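Local coordinates for protein type I site-specific restriction-modification system, R (Restriction) subunit (Vibrio vulnificus, PDB 3H1T) that probably serves as the ATP-dependent, DNA-translocating and cleaving subunit of a type I restriction enzyme, here a fragment with nuclease-like and helicase-like motor domains, at residues T430-F439 / L462-Y473. Sequence-based numbering, arbitrary orientation.
Sequences TDFMKRTDRF and LNSDLSRKHPDY
R438 meets D465 end-on in a two-pronged salt bridge, NH1 to OD2 at 2.7 Å and NH2 to OD1 at 3.1 Å, each oxygen using its syn lone pair and the guanidinium and carboxylate planes lying only 12° apart. NH2 also donates to N463 OD1 (3.0 Å), in the carbonyl plane, while a water at the guanidinium edge accepts from NE and donates to N463 OD1 and Y473 OH. A bend at chi3 (68°) turns the guanidinium to lie between K434 CE on one face and L466 CD1 centred over the other, 3.4 Å above the plane, so its rotation is fixed by both bonds and packing. The amide of N463 is held at both ends, ND2 donating to L459 O and, tilted from the amide plane, to T430 OG1, which also hydrogen-bonds A426 O one turn earlier in its helix. Y473 reaches across with its ring swung opposite the main-chain N (chi1 -176°) and donates from OH to R438 O in the carbonyl plane, and it directs its ring edge at the face of F439. F439 in turn points an edge at the H470 face in an offset T-shaped pair. The contact joins helix 422-436 and the loop after it to helix 464-467 and the turn entering edge strand 474-476, within the RecA-like C-terminal helicase domain.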
loop_
_atom_site.group_PDB
_atom_site.type_symbol
_atom_site.label_atom_id
_atom_site.label_comp_id
_atom_site.label_asym_id
_atom_site.label_seq_id
_atom_site.Cartn_x
_atom_site.Cartn_y
_atom_site.Cartn_z
ATOM N N THR A 430 23.323 7.651 18.902
ATOM C CA THR A 430 23.054 7.700 20.338
ATOM C C THR A 430 22.766 9.111 20.822
ATOM O O THR A 430 21.847 9.319 21.617
ATOM C CB THR A 430 24.237 7.113 21.155
ATOM O OG1 THR A 430 24.365 5.715 20.859
ATOM C CG2 THR A 430 24.007 7.296 22.663
ATOM N N ASP A 431 23.558 10.075 20.355
ATOM C CA ASP A 431 23.366 11.476 20.745
ATOM C C ASP A 431 22.032 11.939 20.205
ATOM O O ASP A 431 21.280 12.624 20.894
ATOM C CB ASP A 431 24.470 12.368 20.174
ATOM C CG ASP A 431 25.779 12.253 20.938
ATOM O OD1 ASP A 431 25.804 11.657 22.040
ATOM O OD2 ASP A 431 26.790 12.792 20.428
ATOM N N PHE A 432 21.736 11.550 18.968
ATOM C CA PHE A 432 20.480 11.912 18.329
ATOM C C PHE A 432 19.339 11.402 19.197
ATOM O O PHE A 432 18.471 12.164 19.610
ATOM C CB PHE A 432 20.408 11.313 16.911
ATOM C CG PHE A 432 19.041 11.388 16.287
ATOM C CD1 PHE A 432 18.081 10.413 16.565
ATOM C CD2 PHE A 432 18.702 12.434 15.429
ATOM C CE1 PHE A 432 16.804 10.476 15.998
ATOM C CE2 PHE A 432 17.426 12.510 14.857
ATOM C CZ PHE A 432 16.473 11.526 15.144
HETATM N N MSE A 433 19.345 10.110 19.490
HETATM C CA MSE A 433 18.296 9.534 20.319
HETATM C C MSE A 433 18.220 10.149 21.720
HETATM O O MSE A 433 17.137 10.240 22.300
HETATM C CB MSE A 433 18.484 8.016 20.407
HETATM C CG MSE A 433 18.287 7.328 19.059
HETATM SE SE MSE A 433 18.362 5.382 19.079
HETATM C CE MSE A 433 16.675 5.040 19.995
ATOM N N LYS A 434 19.357 10.569 22.265
ATOM C CA LYS A 434 19.382 11.180 23.588
ATOM C C LYS A 434 18.669 12.527 23.542
ATOM O O LYS A 434 18.007 12.922 24.509
ATOM C CB LYS A 434 20.839 11.321 24.102
ATOM C CG LYS A 434 21.354 10.059 24.813
ATOM C CD LYS A 434 22.827 10.137 25.244
ATOM C CE LYS A 434 23.175 8.976 26.189
ATOM N NZ LYS A 434 24.647 8.818 26.426
ATOM N N ARG A 435 18.768 13.224 22.415
ATOM C CA ARG A 435 18.108 14.509 22.308
ATOM C C ARG A 435 16.677 14.391 21.803
ATOM O O ARG A 435 15.976 15.391 21.754
ATOM C CB ARG A 435 18.908 15.475 21.413
ATOM C CG ARG A 435 18.866 15.176 19.929
ATOM C CD ARG A 435 19.650 16.199 19.132
ATOM N NE ARG A 435 21.086 15.983 19.208
ATOM C CZ ARG A 435 21.791 15.339 18.283
ATOM N NH1 ARG A 435 21.185 14.847 17.212
ATOM N NH2 ARG A 435 23.101 15.197 18.424
ATOM N N THR A 436 16.226 13.182 21.470
ATOM C CA THR A 436 14.860 13.012 20.969
ATOM C C THR A 436 13.968 12.047 21.749
ATOM O O THR A 436 12.953 12.455 22.287
ATOM C CB THR A 436 14.866 12.579 19.486
ATOM O OG1 THR A 436 15.663 11.394 19.335
ATOM C CG2 THR A 436 15.436 13.693 18.614
ATOM N N ASP A 437 14.330 10.770 21.782
ATOM C CA ASP A 437 13.561 9.756 22.511
ATOM C C ASP A 437 14.394 8.474 22.564
ATOM O O ASP A 437 14.499 7.739 21.569
ATOM C CB ASP A 437 12.201 9.502 21.818
ATOM C CG ASP A 437 11.291 8.541 22.600
ATOM O OD1 ASP A 437 11.574 8.269 23.787
ATOM O OD2 ASP A 437 10.280 8.062 22.032
ATOM N N ARG A 438 15.000 8.218 23.723
ATOM C CA ARG A 438 15.837 7.035 23.898
ATOM C C ARG A 438 15.106 5.703 23.765
ATOM O O ARG A 438 15.746 4.658 23.642
ATOM C CB ARG A 438 16.557 7.085 25.242
ATOM C CG ARG A 438 17.324 8.367 25.458
ATOM C CD ARG A 438 18.275 8.220 26.607
ATOM N NE ARG A 438 19.361 7.292 26.293
ATOM C CZ ARG A 438 20.189 6.792 27.204
ATOM N NH1 ARG A 438 20.046 7.126 28.481
ATOM N NH2 ARG A 438 21.169 5.979 26.838
ATOM N N PHE A 439 13.776 5.731 23.789
ATOM C CA PHE A 439 13.023 4.497 23.643
ATOM C C PHE A 439 12.218 4.410 22.358
ATOM O O PHE A 439 11.306 3.597 22.244
ATOM C CB PHE A 439 12.114 4.260 24.849
ATOM C CG PHE A 439 12.828 3.667 26.019
ATOM C CD1 PHE A 439 13.601 4.463 26.850
ATOM C CD2 PHE A 439 12.788 2.298 26.247
ATOM C CE1 PHE A 439 14.335 3.903 27.898
ATOM C CE2 PHE A 439 13.524 1.724 27.296
ATOM C CZ PHE A 439 14.294 2.528 28.120
ATOM N N LEU A 462 27.446 2.272 24.358
ATOM C CA LEU A 462 27.198 3.711 24.349
ATOM C C LEU A 462 25.960 4.004 25.200
ATOM O O LEU A 462 25.770 5.120 25.676
ATOM C CB LEU A 462 26.913 4.204 22.930
ATOM C CG LEU A 462 27.914 4.954 22.041
ATOM C CD1 LEU A 462 29.033 5.516 22.899
ATOM C CD2 LEU A 462 28.460 4.021 20.976
ATOM N N ASN A 463 25.109 2.997 25.373
ATOM C CA ASN A 463 23.874 3.156 26.148
ATOM C C ASN A 463 23.829 2.167 27.308
ATOM O O ASN A 463 22.754 1.691 27.697
ATOM C CB ASN A 463 22.661 2.936 25.241
ATOM C CG ASN A 463 22.635 3.887 24.061
ATOM O OD1 ASN A 463 22.114 5.001 24.153
ATOM N ND2 ASN A 463 23.222 3.458 22.949
ATOM N N SER A 464 25.001 1.879 27.872
ATOM C CA SER A 464 25.117 0.929 28.972
ATOM C C SER A 464 24.343 1.330 30.206
ATOM O O SER A 464 24.119 0.494 31.088
ATOM C CB SER A 464 26.575 0.705 29.339
ATOM O OG SER A 464 27.107 1.874 29.915
ATOM N N ASP A 465 23.936 2.595 30.290
ATOM C CA ASP A 465 23.140 3.013 31.432
ATOM C C ASP A 465 21.774 2.381 31.253
ATOM O O ASP A 465 21.102 2.052 32.226
ATOM C CB ASP A 465 23.016 4.536 31.521
ATOM C CG ASP A 465 22.433 5.161 30.271
ATOM O OD1 ASP A 465 22.820 4.750 29.154
ATOM O OD2 ASP A 465 21.597 6.085 30.422
ATOM N N LEU A 466 21.351 2.196 30.004
ATOM C CA LEU A 466 20.055 1.566 29.764
ATOM C C LEU A 466 20.215 0.055 29.668
ATOM O O LEU A 466 19.305 -0.697 30.034
ATOM C CB LEU A 466 19.423 2.092 28.477
ATOM C CG LEU A 466 19.038 3.565 28.491
ATOM C CD1 LEU A 466 18.292 3.917 27.193
ATOM C CD2 LEU A 466 18.153 3.823 29.713
ATOM N N SER A 467 21.366 -0.387 29.151
ATOM C CA SER A 467 21.668 -1.813 29.008
ATOM C C SER A 467 21.598 -2.505 30.362
ATOM O O SER A 467 21.134 -3.640 30.471
ATOM C CB SER A 467 23.070 -2.010 28.428
ATOM O OG SER A 467 23.127 -1.590 27.081
ATOM N N ARG A 468 22.068 -1.806 31.391
ATOM C CA ARG A 468 22.077 -2.320 32.757
ATOM C C ARG A 468 20.686 -2.423 33.347
ATOM O O ARG A 468 20.495 -3.048 34.387
ATOM C CB ARG A 468 22.953 -1.422 33.634
ATOM C CG ARG A 468 22.746 -1.574 35.121
ATOM C CD ARG A 468 23.694 -0.662 35.852
ATOM N NE ARG A 468 24.080 0.469 35.018
ATOM C CZ ARG A 468 25.107 1.265 35.291
ATOM N NH1 ARG A 468 25.838 1.049 36.380
ATOM N NH2 ARG A 468 25.422 2.259 34.470
ATOM N N LYS A 469 19.709 -1.827 32.680
ATOM C CA LYS A 469 18.335 -1.871 33.164
ATOM C C LYS A 469 17.538 -2.798 32.260
ATOM O O LYS A 469 16.678 -3.544 32.716
ATOM C CB LYS A 469 17.723 -0.478 33.115
ATOM C CG LYS A 469 16.701 -0.228 34.185
ATOM C CD LYS A 469 15.790 0.889 33.762
ATOM C CE LYS A 469 14.662 1.050 34.749
ATOM N NZ LYS A 469 13.669 2.028 34.237
ATOM N N HIS A 470 17.845 -2.728 30.968
ATOM C CA HIS A 470 17.198 -3.543 29.948
ATOM C C HIS A 470 18.300 -4.252 29.139
ATOM O O HIS A 470 18.833 -3.689 28.190
ATOM C CB HIS A 470 16.392 -2.646 29.003
ATOM C CG HIS A 470 15.359 -1.804 29.688
ATOM N ND1 HIS A 470 14.135 -2.301 30.084
ATOM C CD2 HIS A 470 15.370 -0.499 30.054
ATOM C CE1 HIS A 470 13.436 -1.338 30.660
ATOM N NE2 HIS A 470 14.163 -0.236 30.653
ATOM N N PRO A 471 18.654 -5.493 29.503
ATOM C CA PRO A 471 19.701 -6.232 28.790
ATOM C C PRO A 471 19.497 -6.343 27.283
ATOM O O PRO A 471 20.454 -6.524 26.536
ATOM C CB PRO A 471 19.680 -7.596 29.478
ATOM C CG PRO A 471 19.305 -7.217 30.873
ATOM C CD PRO A 471 18.143 -6.299 30.618
ATOM N N ASP A 472 18.255 -6.218 26.828
ATOM C CA ASP A 472 17.991 -6.346 25.403
ATOM C C ASP A 472 17.646 -5.031 24.728
ATOM O O ASP A 472 16.824 -4.999 23.806
ATOM C CB ASP A 472 16.871 -7.358 25.172
ATOM C CG ASP A 472 15.528 -6.876 25.695
ATOM O OD1 ASP A 472 15.507 -6.105 26.681
ATOM O OD2 ASP A 472 14.495 -7.280 25.130
ATOM N N TYR A 473 18.266 -3.951 25.201
ATOM C CA TYR A 473 18.054 -2.618 24.648
ATOM C C TYR A 473 18.373 -2.627 23.149
ATOM O O TYR A 473 17.636 -2.070 22.338
ATOM C CB TYR A 473 18.960 -1.616 25.354
ATOM C CG TYR A 473 18.724 -0.197 24.908
ATOM C CD1 TYR A 473 17.555 0.484 25.264
ATOM C CD2 TYR A 473 19.660 0.460 24.112
ATOM C CE1 TYR A 473 17.323 1.791 24.827
ATOM C CE2 TYR A 473 19.445 1.761 23.682
ATOM C CZ TYR A 473 18.279 2.423 24.034
ATOM O OH TYR A 473 18.103 3.715 23.595
HETATM O O HOH W 1 19.994 6.308 23.550
#